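Local coordinates for protein ribonucleoside-diphosphate reductase, alpha chain (Actinobacillus ureae ATCC 25976, PDB 6DQX) that is the catalytic subunit of a class Id ribonucleotide reductase, which probably reduces ribonucleoside diphosphates to the deoxynucleotides needed for DNA synthesis, at residues L292-L298 with G347-W353; Q358-A363 with K491-K495; I506-A510 with A542-L547. One frame throughout, in Å; residues are numbered along the deposited sequence.

Interaction 1 of 3, residues L292-L298 with G347-W353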
loop_
_atom_site.group_PDB
_atom_site.type_symbol
_atom_site.label_atom_id
_atom_site.label_comp_id
_atom_site.label_asym_id
_atom_site.label_seq_id
_atom_site.Cartn_x
_atom_site.Cartn_y
_atom_site.Cartn_z
ATOM N N LEU A 292 4.033 -15.642 -22.601
ATOM C CA LEU A 292 4.687 -15.399 -23.871
ATOM C C LEU A 292 5.821 -16.338 -24.104
ATOM O O LEU A 292 6.406 -16.892 -23.179
ATOM C CB LEU A 292 5.152 -13.951 -23.981
ATOM C CG LEU A 292 6.368 -13.418 -23.242
ATOM C CD1 LEU A 292 7.671 -13.725 -23.972
ATOM C CD2 LEU A 292 6.273 -11.904 -23.029
ATOM N N SER A 293 6.091 -16.525 -25.383
ATOM C CA SER A 293 7.310 -17.114 -25.868
ATOM C C SER A 293 7.356 -16.662 -27.334
ATOM O O SER A 293 6.391 -16.057 -27.814
ATOM C CB SER A 293 7.317 -18.636 -25.702
ATOM O OG SER A 293 7.538 -19.033 -24.356
ATOM N N SER A 294 8.472 -16.886 -28.002
ATOM C CA SER A 294 8.759 -16.182 -29.270
ATOM C C SER A 294 9.386 -17.067 -30.332
ATOM O O SER A 294 10.252 -17.906 -30.044
ATOM C CB SER A 294 9.682 -14.990 -29.020
ATOM O OG SER A 294 9.316 -14.288 -27.817
ATOM N N MET A 295 8.932 -16.864 -31.558
ATOM C CA MET A 295 9.519 -17.534 -32.713
ATOM C C MET A 295 10.737 -16.773 -33.224
ATOM O O MET A 295 10.690 -15.575 -33.370
ATOM C CB MET A 295 8.495 -17.649 -33.836
ATOM C CG MET A 295 7.317 -18.584 -33.546
ATOM S SD MET A 295 7.721 -20.303 -33.231
ATOM C CE MET A 295 8.597 -20.773 -34.715
ATOM N N ASN A 296 11.808 -17.500 -33.552
ATOM C CA ASN A 296 13.030 -16.893 -34.038
ATOM C C ASN A 296 12.910 -16.753 -35.545
ATOM O O ASN A 296 13.085 -17.735 -36.282
ATOM C CB ASN A 296 14.231 -17.775 -33.709
ATOM C CG ASN A 296 15.548 -17.127 -34.035
ATOM O OD1 ASN A 296 15.601 -16.043 -34.600
ATOM N ND2 ASN A 296 16.647 -17.835 -33.733
ATOM N N LEU A 297 12.660 -15.530 -35.986
ATOM C CA LEU A 297 12.478 -15.261 -37.426
ATOM C C LEU A 297 13.740 -15.449 -38.259
ATOM O O LEU A 297 13.643 -15.588 -39.492
ATOM C CB LEU A 297 11.944 -13.865 -37.639
ATOM C CG LEU A 297 10.626 -13.537 -36.937
ATOM C CD1 LEU A 297 10.131 -12.176 -37.360
ATOM C CD2 LEU A 297 9.535 -14.579 -37.143
ATOM N N LEU A 298 14.923 -15.486 -37.629
ATOM C CA LEU A 298 16.146 -15.810 -38.379
ATOM C C LEU A 298 15.974 -17.094 -39.185
ATOM O O LEU A 298 16.510 -17.223 -40.306
ATOM C CB LEU A 298 17.341 -15.951 -37.433
ATOM C CG LEU A 298 18.686 -16.386 -38.044
ATOM C CD1 LEU A 298 19.081 -15.430 -39.151
ATOM C CD2 LEU A 298 19.762 -16.413 -36.965
ATOM N N GLY A 347 0.139 -14.818 -25.818
ATOM C CA GLY A 347 0.938 -13.770 -26.439
ATOM C C GLY A 347 2.191 -14.331 -27.094
ATOM O O GLY A 347 3.295 -14.087 -26.627
ATOM N N LEU A 348 2.020 -15.091 -28.169
ATOM C CA LEU A 348 3.152 -15.619 -28.919
ATOM C C LEU A 348 3.741 -14.455 -29.741
ATOM O O LEU A 348 3.006 -13.744 -30.453
ATOM C CB LEU A 348 2.700 -16.751 -29.841
ATOM C CG LEU A 348 3.775 -17.411 -30.732
ATOM C CD1 LEU A 348 3.465 -18.900 -30.888
ATOM C CD2 LEU A 348 3.914 -16.721 -32.101
ATOM N N GLY A 349 5.042 -14.264 -29.627
ATOM C CA GLY A 349 5.765 -13.162 -30.252
ATOM C C GLY A 349 6.850 -13.630 -31.188
ATOM O O GLY A 349 6.877 -14.794 -31.605
ATOM N N VAL A 350 7.794 -12.722 -31.474
ATOM C CA VAL A 350 8.899 -12.987 -32.385
ATOM C C VAL A 350 10.157 -12.292 -31.936
ATOM O O VAL A 350 10.102 -11.359 -31.130
ATOM C CB VAL A 350 8.611 -12.463 -33.841
ATOM C CG1 VAL A 350 7.338 -13.118 -34.369
ATOM C CG2 VAL A 350 8.499 -10.944 -33.888
ATOM N N LEU A 351 11.282 -12.792 -32.421
ATOM C CA LEU A 351 12.546 -12.039 -32.395
ATOM C C LEU A 351 13.346 -12.366 -33.644
ATOM O O LEU A 351 12.947 -13.217 -34.436
ATOM C CB LEU A 351 13.335 -12.337 -31.112
ATOM C CG LEU A 351 13.458 -13.786 -30.661
ATOM C CD1 LEU A 351 14.492 -14.553 -31.442
ATOM C CD2 LEU A 351 13.800 -13.835 -29.163
ATOM N N GLY A 352 14.419 -11.617 -33.870
ATOM C CA GLY A 352 15.302 -11.887 -34.989
ATOM C C GLY A 352 14.798 -11.377 -36.321
ATOM O O GLY A 352 15.241 -11.872 -37.355
ATOM N N TRP A 353 13.865 -10.421 -36.326
ATOM C CA TRP A 353 13.394 -9.816 -37.591
ATOM C C TRP A 353 14.539 -9.191 -38.395
ATOM O O TRP A 353 14.729 -9.505 -39.577
ATOM C CB TRP A 353 12.354 -8.744 -37.278
ATOM C CG TRP A 353 11.857 -7.866 -38.407
ATOM C CD1 TRP A 353 11.744 -6.500 -38.374
ATOM C CD2 TRP A 353 11.381 -8.273 -39.704
ATOM N NE1 TRP A 353 11.220 -6.029 -39.567
ATOM C CE2 TRP A 353 10.981 -7.099 -40.392
ATOM C CE3 TRP A 353 11.226 -9.510 -40.335
ATOM C CZ2 TRP A 353 10.470 -7.128 -41.715
ATOM C CZ3 TRP A 353 10.731 -9.526 -41.672
ATOM C CH2 TRP A 353 10.351 -8.345 -42.318
#
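Ser293 O accepts a nearly straight bond from Gly349 N (2.9 Å, 171° at the hydrogen). From there the strands 292-296 and 347-351 run parallel: Met295 N donates to Gly349 O, Leu351 N to Met295 O, and Leu297 N to Leu351 O at 2.8 Å. On the face carrying Met295, Val350 and Leu348, Met295 CG rests on Leu348 CD2 (4.1 Å). Leu297, just past the strand, turns back over Val350, its CD2 3.8 Å from Val350 CG1 and its CD1 against Val350 CB, branched apolar chains filling an apolar layer. That layer is backed by helices 308-327 and 367-395. On the other face Leu351 CD1 lies 3.7 Å from Asn296 OD1. With its CG anti to the backbone N (chi1 -173°), Asn296 can turn OD1 back to accept from Leu298 N in an Asx turn, while ND2 is held by Gly83 O. Gly352, at positive phi and with its CA close to Asn296 OD1, is the N-cap of helix 353-359; glycine suits both the backbone angle and the close quarters. Parallel strands whose intervening chain is largely helical, here in the ribonucleotide reductase barrel domain, are typical of an alpha/beta barrel.

Interaction 2 of 3, residues Q358-A363 with K491-K495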
loop_
_atom_site.group_PDB
_atom_site.type_symbol
_atom_site.label_atom_id
_atom_site.label_comp_id
_atom_site.label_asym_id
_atom_site.label_seq_id
_atom_site.Cartn_x
_atom_site.Cartn_y
_atom_site.Cartn_z
ATOM N N GLN A 358 18.901 -9.286 -42.584
ATOM C CA GLN A 358 20.344 -9.257 -42.881
ATOM C C GLN A 358 20.876 -10.559 -43.439
ATOM O O GLN A 358 21.744 -10.535 -44.331
ATOM C CB GLN A 358 21.150 -8.780 -41.668
ATOM C CG GLN A 358 20.966 -7.287 -41.434
ATOM C CD GLN A 358 21.756 -6.786 -40.231
ATOM O OE1 GLN A 358 22.182 -7.574 -39.406
ATOM N NE2 GLN A 358 21.945 -5.479 -40.137
ATOM N N ALA A 359 20.334 -11.690 -42.990
ATOM C CA ALA A 359 20.738 -12.987 -43.531
ATOM C C ALA A 359 20.386 -13.102 -45.011
ATOM O O ALA A 359 21.003 -13.896 -45.725
ATOM C CB ALA A 359 20.091 -14.133 -42.768
ATOM N N ASN A 360 19.370 -12.360 -45.437
ATOM C CA ASN A 360 18.921 -12.321 -46.839
ATOM C C ASN A 360 19.369 -11.105 -47.626
ATOM O O ASN A 360 18.899 -10.887 -48.746
ATOM C CB ASN A 360 17.395 -12.464 -46.865
ATOM C CG ASN A 360 16.969 -13.863 -46.525
ATOM O OD1 ASN A 360 16.912 -14.720 -47.411
ATOM N ND2 ASN A 360 16.705 -14.131 -45.236
ATOM N N ASN A 361 20.307 -10.347 -47.073
ATOM C CA ASN A 361 20.827 -9.146 -47.677
ATOM C C ASN A 361 19.738 -8.133 -48.053
ATOM O O ASN A 361 19.759 -7.525 -49.117
ATOM C CB ASN A 361 21.689 -9.512 -48.890
ATOM C CG ASN A 361 22.629 -8.398 -49.269
ATOM O OD1 ASN A 361 23.232 -7.774 -48.397
ATOM N ND2 ASN A 361 22.769 -8.142 -50.566
ATOM N N ILE A 362 18.787 -7.947 -47.146
ATOM C CA ILE A 362 17.665 -7.025 -47.344
ATOM C C ILE A 362 17.833 -5.895 -46.357
ATOM O O ILE A 362 18.041 -6.141 -45.153
ATOM C CB ILE A 362 16.298 -7.706 -47.094
ATOM C CG1 ILE A 362 16.068 -8.852 -48.087
ATOM C CG2 ILE A 362 15.168 -6.691 -47.146
ATOM C CD1 ILE A 362 14.939 -9.815 -47.756
ATOM N N ALA A 363 17.708 -4.665 -46.855
ATOM C CA ALA A 363 17.743 -3.485 -46.005
ATOM C C ALA A 363 16.449 -3.366 -45.196
ATOM O O ALA A 363 15.344 -3.647 -45.693
ATOM C CB ALA A 363 17.956 -2.244 -46.837
ATOM N N LYS A 491 26.267 -0.798 -47.224
ATOM C CA LYS A 491 26.008 0.192 -46.168
ATOM C C LYS A 491 24.524 0.242 -45.769
ATOM O O LYS A 491 24.206 0.335 -44.581
ATOM C CB LYS A 491 26.459 1.594 -46.587
ATOM C CG LYS A 491 27.965 1.791 -46.621
ATOM C CD LYS A 491 28.293 3.217 -47.043
ATOM C CE LYS A 491 29.791 3.434 -47.145
ATOM N NZ LYS A 491 30.112 4.805 -47.637
ATOM N N GLU A 492 23.636 0.181 -46.761
ATOM C CA GLU A 492 22.185 0.193 -46.501
ATOM C C GLU A 492 21.763 -0.992 -45.625
ATOM O O GLU A 492 20.995 -0.816 -44.672
ATOM C CB GLU A 492 21.355 0.209 -47.803
ATOM C CG GLU A 492 21.001 1.595 -48.326
ATOM C CD GLU A 492 19.878 2.290 -47.558
ATOM O OE1 GLU A 492 19.106 1.635 -46.811
ATOM O OE2 GLU A 492 19.753 3.520 -47.717
ATOM N N VAL A 493 22.286 -2.173 -45.929
ATOM C CA VAL A 493 21.910 -3.387 -45.204
ATOM C C VAL A 493 22.337 -3.324 -43.728
ATOM O O VAL A 493 21.637 -3.863 -42.873
ATOM C CB VAL A 493 22.447 -4.667 -45.897
ATOM C CG1 VAL A 493 22.241 -5.905 -45.039
ATOM C CG2 VAL A 493 21.757 -4.861 -47.246
ATOM N N PHE A 494 23.442 -2.617 -43.442
ATOM C CA PHE A 494 23.990 -2.526 -42.085
ATOM C C PHE A 494 23.834 -1.162 -41.399
ATOM O O PHE A 494 24.549 -0.869 -40.433
ATOM C CB PHE A 494 25.452 -3.020 -42.100
ATOM C CG PHE A 494 25.567 -4.452 -42.497
ATOM C CD1 PHE A 494 25.160 -5.442 -41.635
ATOM C CD2 PHE A 494 25.993 -4.816 -43.775
ATOM C CE1 PHE A 494 25.217 -6.776 -41.993
ATOM C CE2 PHE A 494 26.055 -6.144 -44.145
ATOM C CZ PHE A 494 25.657 -7.130 -43.260
ATOM N N LYS A 495 22.883 -0.341 -41.855
ATOM C CA LYS A 495 22.497 0.842 -41.097
ATOM C C LYS A 495 22.094 0.433 -39.670
ATOM O O LYS A 495 21.471 -0.624 -39.453
ATOM C CB LYS A 495 21.323 1.577 -41.736
ATOM C CG LYS A 495 21.655 2.451 -42.923
ATOM C CD LYS A 495 20.380 3.162 -43.361
ATOM C CE LYS A 495 20.512 3.775 -44.733
ATOM N NZ LYS A 495 21.158 5.096 -44.690
HETATM O O HOH W 1 19.039 -4.639 -42.925
#
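Gln358 lies against Val493 in the tight part of this contact, its CG beside Val493 CG1 (4.1 Å) and its NE2 on the carbonyl oxygen. The chain is extended beyond CG (chi2 180°), which carries NE2 to Val493 O at 3.2 Å; the N-H...O angle is 153°, with NE2 tilted out of the carbonyl plane. Glutamine suits the place because its amide offers both a donor and an acceptor: NE2 to Val493 O, OE1 to Asn452, so both ends are tied and the rotation of the group is fixed. The amide also crosses the Phe494 ring obliquely, the two planes 52° apart, with NE2 3.5 Å from Phe494 CD1. A water lies within hydrogen-bonding distance of Val493 O (2.7 Å) and Ile362 O (2.9 Å) and bridges the two backbones. Ala363 belongs to this close part too, its small CB 4.0 Å from both O and OE1 of Glu492. Both segments are helix ends. Helix 353-359 closes in a Schellman motif with Asn361 as its C-prime residue, and asparagine tolerates the positive phi there well; helix 488-493 stops just before Phe494, whose ring is buried against helix 453-461. Toward solvent the fit slackens. Exposed Asn361 crosses Val493 at about a right angle and lays OD1 3.5 Å from Val493 CG2, a contact without a hydrogen bond. Lys495 NZ approaches Glu492 OE2 in a long salt bridge of 3.7 Å.

Interaction 3 of 3, residues I506-A510 with A542-L547; sequences IQQAA and AEELGL
Ile506 meets Ala542 where apolar contacts join helix 502-513 to the end of helix 532-544, both in the ribonucleotide reductase barrel domain. Ile506 points at the partner; with CG1 at chi1 -62°, CG2 stands anti to the backbone N and is the branch that reaches Ala542, 3.9 Å from its CA. The small alanine lets the branched chain come this near. Leu547 crosses Ile506 at about a right angle, its CD2 3.9 Å from Ile506 CD1 and also touching Ala509 CB, while its other methyl, CD1, lies 3.7 Å from Ala510 CB. One leucine thus spans a full turn of the facing helix. Ala510 CB is shared with Leu545, whose CB stands 3.7 Å away. Nearer the surface, Leu545 CD1 meets Gln507 CG, using the aliphatic part of a glutamine whose OE1 is hydrogen-bonded to Ser570.

Polar bonding across the contact is indirect: a single water donates to Ala510 O (2.9 Å) and to Leu545 O (2.8 Å), linking the two carbonyls.

Within the second segment, backbone bonds set the shape. Gly546 N binds Glu543 O and Leu547 N binds Ala542 O, the two bonds of a Schellman motif. Glycine fits its positive phi of 99°, and the turn brings Leu547 back to the facing helix. With no direct hydrogen bond between the segments, association should rest chiefly on buried Ile506, Ala509, Ala542 and Leu547, the Leu545 side lying nearer solvent with the water as polar link.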
loop_
_atom_site.group_PDB
_atom_site.type_symbol
_atom_site.label_atom_id
_atom_site.label_comp_id
_atom_site.label_asym_id
_atom_site.label_seq_id
_atom_site.Cartn_x
_atom_site.Cartn_y
_atom_site.Cartn_z
ATOM N N ILE A 506 7.478 2.615 -38.000
ATOM C CA ILE A 506 6.047 2.813 -37.793
ATOM C C ILE A 506 5.216 2.152 -38.887
ATOM O O ILE A 506 4.222 1.449 -38.597
ATOM C CB ILE A 506 5.720 4.333 -37.710
ATOM C CG1 ILE A 506 6.443 4.976 -36.521
ATOM C CG2 ILE A 506 4.224 4.594 -37.644
ATOM C CD1 ILE A 506 6.263 4.290 -35.209
ATOM N N GLN A 507 5.635 2.356 -40.138
ATOM C CA GLN A 507 4.921 1.746 -41.260
ATOM C C GLN A 507 4.931 0.219 -41.250
ATOM O O GLN A 507 3.875 -0.396 -41.461
ATOM C CB GLN A 507 5.424 2.300 -42.593
ATOM C CG GLN A 507 4.989 3.733 -42.774
ATOM C CD GLN A 507 5.527 4.391 -44.029
ATOM O OE1 GLN A 507 6.476 3.906 -44.658
ATOM N NE2 GLN A 507 4.959 5.534 -44.353
ATOM N N GLN A 508 6.078 -0.393 -40.939
ATOM C CA GLN A 508 6.149 -1.832 -40.785
ATOM C C GLN A 508 5.271 -2.352 -39.655
ATOM O O GLN A 508 4.664 -3.426 -39.784
ATOM C CB GLN A 508 7.584 -2.318 -40.581
ATOM C CG GLN A 508 8.433 -2.284 -41.844
ATOM C CD GLN A 508 9.790 -2.934 -41.645
ATOM O OE1 GLN A 508 10.007 -3.641 -40.671
ATOM N NE2 GLN A 508 10.733 -2.640 -42.544
ATOM N N ALA A 509 5.224 -1.606 -38.547
ATOM C CA ALA A 509 4.345 -1.978 -37.430
ATOM C C ALA A 509 2.881 -1.894 -37.868
ATOM O O ALA A 509 2.081 -2.809 -37.597
ATOM C CB ALA A 509 4.629 -1.107 -36.183
ATOM N N ALA A 510 2.548 -0.845 -38.624
ATOM C CA ALA A 510 1.184 -0.669 -39.119
ATOM C C ALA A 510 0.800 -1.793 -40.061
ATOM O O ALA A 510 -0.317 -2.309 -39.977
ATOM C CB ALA A 510 1.017 0.681 -39.806
ATOM N N ALA A 542 1.428 7.572 -36.586
ATOM C CA ALA A 542 1.268 6.306 -35.862
ATOM C C ALA A 542 -0.187 6.021 -35.556
ATOM O O ALA A 542 -0.688 4.926 -35.859
ATOM C CB ALA A 542 2.098 6.289 -34.586
ATOM N N GLU A 543 -0.884 7.008 -34.975
ATOM C CA GLU A 543 -2.305 6.859 -34.696
ATOM C C GLU A 543 -3.120 6.703 -35.976
ATOM O O GLU A 543 -4.027 5.868 -36.035
ATOM C CB GLU A 543 -2.872 8.045 -33.891
ATOM C CG GLU A 543 -4.346 7.843 -33.503
ATOM C CD GLU A 543 -5.365 8.467 -34.453
ATOM O OE1 GLU A 543 -6.571 8.166 -34.307
ATOM O OE2 GLU A 543 -4.987 9.245 -35.351
ATOM N N GLU A 544 -2.834 7.528 -36.975
ATOM C CA GLU A 544 -3.579 7.455 -38.250
ATOM C C GLU A 544 -3.461 6.086 -38.926
ATOM O O GLU A 544 -4.425 5.587 -39.482
ATOM C CB GLU A 544 -3.123 8.531 -39.245
ATOM C CG GLU A 544 -3.725 9.893 -38.984
ATOM C CD GLU A 544 -3.022 10.996 -39.757
ATOM O OE1 GLU A 544 -2.632 10.735 -40.923
ATOM O OE2 GLU A 544 -2.853 12.112 -39.187
ATOM N N LEU A 545 -2.285 5.491 -38.846
ATOM C CA LEU A 545 -2.043 4.179 -39.460
ATOM C C LEU A 545 -2.575 2.982 -38.664
ATOM O O LEU A 545 -2.515 1.872 -39.144
ATOM C CB LEU A 545 -0.570 4.018 -39.777
ATOM C CG LEU A 545 -0.031 4.943 -40.874
ATOM C CD1 LEU A 545 1.429 4.670 -41.145
ATOM C CD2 LEU A 545 -0.846 4.808 -42.166
ATOM N N GLY A 546 -3.094 3.211 -37.453
ATOM C CA GLY A 546 -3.754 2.181 -36.661
ATOM C C GLY A 546 -2.915 1.536 -35.571
ATOM O O GLY A 546 -3.352 0.531 -35.013
ATOM N N LEU A 547 -1.720 2.073 -35.275
ATOM C CA LEU A 547 -0.884 1.532 -34.184
ATOM C C LEU A 547 -1.655 1.673 -32.881
ATOM O O LEU A 547 -2.370 2.667 -32.675
ATOM C CB LEU A 547 0.469 2.236 -34.041
ATOM C CG LEU A 547 1.613 1.632 -34.843
ATOM C CD1 LEU A 547 1.286 1.733 -36.304
ATOM C CD2 LEU A 547 2.945 2.287 -34.536
HETATM O O HOH W 2 -2.301 -0.838 -38.428
#

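Strand 347-351 leads directly into helix 353-359, so interaction 1 passes along the chain into interaction 2; their centres lie about 20 Å apart, yet Leu298 CD1 still packs on Ala359 CB at 4.0 Å. Trp353, at the start of that helix, also reaches interaction 3, where its NE1 makes a probable hydrogen bond of 2.9 Å to Gln508 OE1. Interactions 2 and 3 do not touch: their nearest atoms are about 6 Å apart, although helices 488-493 and 502-513 are successive in the chain. Interaction 1 is the most central, about 11 Å from the chain centre, against 24 Å and 16 Å. All three lie away from the magnesium-binding residue His65.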